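PDB 4HVT: post-proline cleaving enzyme from Rickettsia typhi, which probably cleaves peptides on the carboxyl side of proline, acting as a serine-type oligopeptidase of the prolyl oligopeptidase family. Local coordinates for residues E174-T177 / K181-E184; K206-S211 / A230-E235. All coordinates share one frame; numbering follows the deposited sequence.

Contact 1 of 2, residues E174-T177 / K181-E184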
ATOM      1  N   GLU A 174     -25.027  -0.685   9.352  1.00 13.33           N
ATOM      2  CA  GLU A 174     -24.747  -1.216   7.997  1.00 13.81           C
ATOM      3  C   GLU A 174     -25.386  -0.172   7.091  1.00 13.16           C
ATOM      4  O   GLU A 174     -26.555   0.183   7.344  1.00 13.08           O
ATOM      5  CB  GLU A 174     -25.444  -2.542   7.834  1.00 15.79           C
ATOM      6  CG  GLU A 174     -25.310  -3.106   6.436  1.00 17.30           C
ATOM      7  CD  GLU A 174     -26.164  -4.335   6.197  1.00 20.12           C
ATOM      8  OE1 GLU A 174     -27.147  -4.555   6.931  1.00 22.82           O
ATOM      9  OE2 GLU A 174     -25.852  -5.074   5.225  1.00 23.03           O
ATOM     10  N   PRO A 175     -24.655   0.327   6.084  1.00 12.12           N
ATOM     11  CA  PRO A 175     -25.181   1.467   5.361  1.00 11.94           C
ATOM     12  C   PRO A 175     -26.203   1.086   4.290  1.00 12.23           C
ATOM     13  O   PRO A 175     -25.880   1.059   3.129  1.00 12.06           O
ATOM     14  CB  PRO A 175     -23.940   2.095   4.759  1.00 11.53           C
ATOM     15  CG  PRO A 175     -23.028   0.943   4.507  1.00 11.44           C
ATOM     16  CD  PRO A 175     -23.283   0.022   5.677  1.00 11.66           C
ATOM     17  N   ILE A 176     -27.425   0.877   4.709  1.00 12.66           N
ATOM     18  CA  ILE A 176     -28.527   0.502   3.845  1.00 13.24           C
ATOM     19  C   ILE A 176     -29.662   1.506   3.952  1.00 13.15           C
ATOM     20  O   ILE A 176     -29.931   2.062   5.027  1.00 13.34           O
ATOM     21  CB  ILE A 176     -29.053  -0.915   4.145  1.00 14.22           C
ATOM     22  CG1 ILE A 176     -29.513  -1.095   5.591  1.00 14.78           C
ATOM     23  CG2 ILE A 176     -27.943  -1.923   3.911  1.00 14.22           C
ATOM     24  CD1 ILE A 176     -30.404  -2.313   5.807  1.00 15.76           C
ATOM     25  N   THR A 177     -30.336   1.754   2.841  1.00 13.04           N
ATOM     26  CA  THR A 177     -31.469   2.637   2.873  1.00 13.19           C
ATOM     27  C   THR A 177     -32.740   2.009   3.444  1.00 13.78           C
ATOM     28  O   THR A 177     -32.794   0.828   3.733  1.00 13.82           O
ATOM     29  CB  THR A 177     -31.802   3.135   1.455  1.00 13.31           C
ATOM     30  OG1 THR A 177     -32.446   2.091   0.726  1.00 13.68           O
ATOM     31  CG2 THR A 177     -30.564   3.636   0.703  1.00 12.67           C
ATOM     32  N   LYS A 181     -31.492  -0.976   0.258  1.00 15.69           N
ATOM     33  CA  LYS A 181     -30.414  -0.794  -0.720  1.00 16.02           C
ATOM     34  C   LYS A 181     -29.081  -0.474  -0.019  1.00 14.98           C
ATOM     35  O   LYS A 181     -28.972   0.439   0.773  1.00 14.20           O
ATOM     36  CB  LYS A 181     -30.830   0.335  -1.660  1.00 16.64           C
ATOM     37  CG  LYS A 181     -29.751   0.861  -2.604  1.00 17.36           C
ATOM     38  CD  LYS A 181     -29.821   0.201  -3.941  1.00 18.81           C
ATOM     39  CE  LYS A 181     -28.513   0.417  -4.750  1.00 19.57           C
ATOM     40  NZ  LYS A 181     -28.494  -0.527  -5.853  1.00 20.48           N
ATOM     41  N   LEU A 182     -28.045  -1.202  -0.369  1.00 15.20           N
ATOM     42  CA  LEU A 182     -26.717  -1.016   0.219  1.00 15.01           C
ATOM     43  C   LEU A 182     -25.949   0.108  -0.476  1.00 14.95           C
ATOM     44  O   LEU A 182     -25.825   0.129  -1.737  1.00 15.60           O
ATOM     45  CB  LEU A 182     -25.932  -2.312   0.062  1.00 15.29           C
ATOM     46  CG  LEU A 182     -24.495  -2.326   0.675  1.00 14.95           C
ATOM     47  CD1 LEU A 182     -24.529  -2.263   2.183  1.00 14.98           C
ATOM     48  CD2 LEU A 182     -23.740  -3.567   0.291  1.00 15.25           C
ATOM     49  N   LEU A 183     -25.455   1.048   0.335  1.00 14.42           N
ATOM     50  CA  LEU A 183     -24.723   2.171  -0.158  1.00 14.42           C
ATOM     51  C   LEU A 183     -23.219   1.877  -0.028  1.00 14.24           C
ATOM     52  O   LEU A 183     -22.786   1.342   0.991  1.00 14.98           O
ATOM     53  CB  LEU A 183     -25.105   3.392   0.624  1.00 14.41           C
ATOM     54  CG  LEU A 183     -26.599   3.757   0.554  1.00 15.62           C
ATOM     55  CD1 LEU A 183     -26.864   4.803   1.617  1.00 15.92           C
ATOM     56  CD2 LEU A 183     -26.982   4.248  -0.806  1.00 16.22           C
ATOM     57  N   GLU A 184     -22.469   2.144  -1.085  1.00 13.98           N
ATOM     58  CA  GLU A 184     -21.024   1.918  -1.109  1.00 13.53           C
ATOM     59  C   GLU A 184     -20.307   3.207  -1.377  1.00 12.51           C
ATOM     60  O   GLU A 184     -20.861   4.101  -2.017  1.00 12.94           O
ATOM     61  CB  GLU A 184     -20.674   0.921  -2.193  1.00 14.26           C
ATOM     62  CG  GLU A 184     -21.264  -0.468  -1.982  1.00 15.30           C
ATOM     63  CD  GLU A 184     -21.102  -1.353  -3.214  1.00 16.81           C
ATOM     64  OE1 GLU A 184     -19.968  -1.612  -3.625  1.00 16.59           O
ATOM     65  OE2 GLU A 184     -22.119  -1.707  -3.854  1.00 18.88           O
TER

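Contact 2 of 2, residues K206-S211 / A230-E235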
ATOM      1  N   LYS A 206     -25.966  10.422  -4.619  1.00 21.06           N
ATOM      2  CA  LYS A 206     -25.047  10.235  -5.754  1.00 21.51           C
ATOM      3  C   LYS A 206     -23.977  11.317  -5.932  1.00 20.08           C
ATOM      4  O   LYS A 206     -22.835  11.016  -6.336  1.00 21.00           O
ATOM      5  CB  LYS A 206     -25.879  10.212  -7.087  1.00 22.94           C
ATOM      6  N   ASN A 207     -24.358  12.549  -5.689  1.00 20.40           N
ATOM      7  CA  ASN A 207     -23.487  13.693  -5.910  1.00 20.70           C
ATOM      8  C   ASN A 207     -22.498  14.007  -4.773  1.00 18.30           C
ATOM      9  O   ASN A 207     -21.716  14.952  -4.903  1.00 18.28           O
ATOM     10  CB  ASN A 207     -24.283  14.945  -6.267  1.00 23.72           C
ATOM     11  CG  ASN A 207     -25.029  15.535  -5.091  1.00 28.12           C
ATOM     12  OD1 ASN A 207     -25.372  14.842  -4.141  1.00 31.28           O
ATOM     13  ND2 ASN A 207     -25.298  16.831  -5.156  1.00 33.63           N
ATOM     14  N   GLU A 208     -22.516  13.193  -3.704  1.00 15.66           N
ATOM     15  CA  GLU A 208     -21.682  13.464  -2.524  1.00 14.08           C
ATOM     16  C   GLU A 208     -20.307  12.849  -2.708  1.00 12.82           C
ATOM     17  O   GLU A 208     -19.847  12.041  -1.916  1.00 12.10           O
ATOM     18  CB  GLU A 208     -22.336  12.962  -1.246  1.00 14.38           C
ATOM     19  CG  GLU A 208     -23.552  13.763  -0.865  1.00 14.82           C
ATOM     20  CD  GLU A 208     -24.230  13.283   0.387  1.00 15.42           C
ATOM     21  OE1 GLU A 208     -24.322  12.040   0.580  1.00 14.51           O
ATOM     22  OE2 GLU A 208     -24.694  14.169   1.160  1.00 15.50           O
ATOM     23  N   ILE A 209     -19.655  13.260  -3.796  1.00 12.41           N
ATOM     24  CA  ILE A 209     -18.317  12.781  -4.159  1.00 11.77           C
ATOM     25  C   ILE A 209     -17.495  13.945  -4.714  1.00 11.53           C
ATOM     26  O   ILE A 209     -18.048  14.913  -5.220  1.00 12.63           O
ATOM     27  CB  ILE A 209     -18.327  11.603  -5.167  1.00 12.26           C
ATOM     28  CG1 ILE A 209     -19.136  11.978  -6.396  1.00 13.01           C
ATOM     29  CG2 ILE A 209     -18.906  10.368  -4.504  1.00 12.46           C
ATOM     30  CD1 ILE A 209     -19.066  10.947  -7.506  1.00 13.76           C
ATOM     31  N   THR A 210     -16.174  13.843  -4.591  1.00 10.76           N
ATOM     32  CA  THR A 210     -15.262  14.826  -5.142  1.00 10.37           C
ATOM     33  C   THR A 210     -14.995  14.454  -6.591  1.00 10.56           C
ATOM     34  O   THR A 210     -15.433  13.415  -7.085  1.00 10.47           O
ATOM     35  CB  THR A 210     -13.924  14.852  -4.407  1.00  9.79           C
ATOM     36  OG1 THR A 210     -13.235  13.622  -4.634  1.00  9.60           O
ATOM     37  CG2 THR A 210     -14.134  15.032  -2.884  1.00  9.58           C
ATOM     38  N   SER A 211     -14.201  15.289  -7.268  1.00 10.97           N
ATOM     39  CA  SER A 211     -13.770  15.003  -8.630  1.00 11.45           C
ATOM     40  C   SER A 211     -12.859  13.809  -8.743  1.00 10.85           C
ATOM     41  O   SER A 211     -12.678  13.238  -9.870  1.00 11.22           O
ATOM     42  CB  SER A 211     -13.063  16.231  -9.206  1.00 11.94           C
ATOM     43  OG  SER A 211     -14.056  17.225  -9.441  1.00 13.49           O
ATOM     44  N   ALA A 230     -29.616  10.294   9.257  1.00 17.56           N
ATOM     45  CA  ALA A 230     -28.260  10.632   9.666  1.00 17.09           C
ATOM     46  C   ALA A 230     -27.964  12.066   9.329  1.00 16.56           C
ATOM     47  O   ALA A 230     -28.382  12.565   8.283  1.00 16.66           O
ATOM     48  CB  ALA A 230     -27.247   9.696   9.022  1.00 15.84           C
ATOM     49  N   LYS A 231     -27.226  12.715  10.226  1.00 16.37           N
ATOM     50  CA  LYS A 231     -26.934  14.105  10.113  1.00 16.93           C
ATOM     51  C   LYS A 231     -25.598  14.355   9.457  1.00 14.87           C
ATOM     52  O   LYS A 231     -24.572  13.940   9.933  1.00 13.42           O
ATOM     53  CB  LYS A 231     -27.004  14.762  11.506  1.00 19.08           C
ATOM     54  CG  LYS A 231     -28.367  14.661  12.178  1.00 22.94           C
ATOM     55  CD  LYS A 231     -29.353  15.727  11.703  1.00 26.68           C
ATOM     56  CE  LYS A 231     -30.704  15.698  12.458  1.00 31.01           C
ATOM     57  NZ  LYS A 231     -30.582  15.642  13.942  1.00 32.97           N
ATOM     58  N   LYS A 232     -25.617  15.113   8.378  1.00 14.40           N
ATOM     59  CA  LYS A 232     -24.389  15.554   7.727  1.00 14.37           C
ATOM     60  C   LYS A 232     -23.652  16.536   8.635  1.00 14.63           C
ATOM     61  O   LYS A 232     -24.244  17.542   9.074  1.00 15.52           O
ATOM     62  CB  LYS A 232     -24.662  16.212   6.369  1.00 15.01           C
ATOM     63  CG  LYS A 232     -23.345  16.588   5.694  1.00 15.25           C
ATOM     64  CD  LYS A 232     -23.509  17.091   4.285  1.00 16.58           C
ATOM     65  CE  LYS A 232     -23.771  16.026   3.326  1.00 17.05           C
ATOM     66  NZ  LYS A 232     -23.746  16.668   1.951  1.00 16.91           N
ATOM     67  N   LEU A 233     -22.376  16.281   8.896  1.00 14.15           N
ATOM     68  CA  LEU A 233     -21.575  17.189   9.720  1.00 14.88           C
ATOM     69  C   LEU A 233     -20.556  18.007   8.973  1.00 14.43           C
ATOM     70  O   LEU A 233     -20.082  19.052   9.503  1.00 14.06           O
ATOM     71  CB  LEU A 233     -20.820  16.414  10.785  1.00 16.18           C
ATOM     72  CG  LEU A 233     -21.689  15.700  11.810  1.00 17.56           C
ATOM     73  CD1 LEU A 233     -20.798  15.140  12.882  1.00 17.94           C
ATOM     74  CD2 LEU A 233     -22.774  16.599  12.423  1.00 18.42           C
ATOM     75  N   PHE A 234     -20.148  17.554   7.785  1.00 13.77           N
ATOM     76  CA  PHE A 234     -19.014  18.186   7.135  1.00 14.79           C
ATOM     77  C   PHE A 234     -19.056  17.818   5.667  1.00 14.56           C
ATOM     78  O   PHE A 234     -19.462  16.714   5.351  1.00 13.29           O
ATOM     79  CB  PHE A 234     -17.674  17.779   7.763  1.00 16.32           C
ATOM     80  CG  PHE A 234     -16.564  18.705   7.377  1.00 19.13           C
ATOM     81  CD1 PHE A 234     -16.595  20.047   7.781  1.00 23.02           C
ATOM     82  CD2 PHE A 234     -15.569  18.292   6.486  1.00 21.17           C
ATOM     83  CE1 PHE A 234     -15.601  20.963   7.354  1.00 24.95           C
ATOM     84  CE2 PHE A 234     -14.593  19.162   6.068  1.00 21.73           C
ATOM     85  CZ  PHE A 234     -14.592  20.496   6.494  1.00 24.87           C
ATOM     86  N   GLU A 235     -18.695  18.781   4.803  1.00 15.03           N
ATOM     87  CA  GLU A 235     -18.594  18.529   3.367  1.00 15.94           C
ATOM     88  C   GLU A 235     -17.412  19.275   2.804  1.00 15.11           C
ATOM     89  O   GLU A 235     -17.128  20.416   3.219  1.00 16.72           O
ATOM     90  CB  GLU A 235     -19.871  18.919   2.628  1.00 18.39           C
ATOM     91  CG  GLU A 235     -19.831  18.620   1.146  1.00 21.78           C
ATOM     92  CD  GLU A 235     -21.037  19.205   0.392  1.00 25.80           C
ATOM     93  OE1 GLU A 235     -22.167  19.079   0.887  1.00 28.04           O
ATOM     94  OE2 GLU A 235     -20.834  19.781  -0.693  1.00 30.86           O
TER

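Contact 1 of 2, residues E174-T177 / K181-E184
Leu182 packs against Ile176 on one face of the paired backbones, and Leu183 against Thr177 on the other. The CB of Leu182 leaves its backbone heading away from the segment 174-177, but with CG anti to the backbone N (chi1 -178°) the side chain swings back. Its CD1 becomes the bump, settling 3.8 Å from Ile176 CG2 and 3.7 Å from Pro175 O, with the proline ring just beyond. On the other face the bump comes from Thr177: its methyl CG2 crosses the Leu183 side chain at about a right angle and rests against the fork, 3.9 Å from Leu183 CD2 and nearly as close to CG and CD1.

Between these two fits the backbones join. Leu183 N reaches Pro175 O at 2.8 Å in an almost straight bond, and Thr177 N meets Lys181 O from a tilted direction. That same Lys181 O also receives a CA-H contact from Ile176 CA at 3.1 Å. Thr177 OG1 accepts a longer bond from Lys181 N, 3.2 Å, while Ser179 OG inside the loop is its stronger partner. Phe157 and Leu204 extend the apolar surroundings of Leu182 and Leu183 respectively. The result is a single antiparallel beta bridge, with Ile176 and Leu182 as its non-hydrogen-bonded pair, pinching the base of a loop that leads into strand 185-186 of the beta-propeller domain.

Contact 2 of 2, residues K206-S211 / A230-E235
The carboxylate of Glu208 is the flat group that meets the ammonium of Lys232 across this contact, and the ammonium does not lie over the middle of either face. It reaches Glu208 OE2 on the anti side, 27° out of the carboxylate plane. A second acid, Glu235, comes from the lysine's own strand, and its OE1 is likewise met on the anti side, 35° out of plane. The first salt bridge is the shorter, 2.8 Å from Lys232 NZ to Glu208 OE2; the second spans 3.1 Å from Lys232 NZ to Glu235 OE1. Glu208 and Lys232 arrive from opposite directions, and a bend at chi3 (-76°) in the otherwise extended lysine turns CE and NZ toward Glu208, leaving Lys232 CE 3.0 Å from Glu208 OE2.

The example shows how a buried acid can be held by several donors at once. Tyr219 OH also bonds to OE2 of Glu208, while the backbone N atoms of Leu204 and His205 both bond to OE1, so each oxygen has two partners and the rotation of the group is largely fixed. The two carboxylates stand 5.5 Å apart from Glu208 OE2 to Glu235 OE1, and the positive charge between them probably offsets their repulsion.

Lys232 and Glu235 can share one side of the strand because a classic beta bulge, Leu233 and Phe234 facing Leu218, falls between them. Strand 231-235 is an outermost strand of its four-stranded antiparallel sheet and pairs with strand 217-222, which contributes Tyr219; segment 206-211 belongs to the connection from strand 197-200 to that partner. Phe234, meanwhile, meets Tyr272 of strand 269-275 in the following sheet.

Overall arrangement
Contact 1 and contact 2 follow one another along the chain, the first closing before the second opens. Their centres are 15 Å apart and their nearest atoms about 7 Å, so they do not touch, yet intervening residues connect them. Leu204 packs on Leu183 of contact 1 and offers its backbone N to Glu208 of contact 2; Ile227 and Glu228, just ahead of segment 230-235, touch Pro175 and Thr177. Both contacts lie in the N-terminal beta-propeller range, with centres 27 and 26 Å from that of the chain. The probable catalytic triad, Ser566, Asp649 and His682, falls instead within the C-terminal hydrolase range.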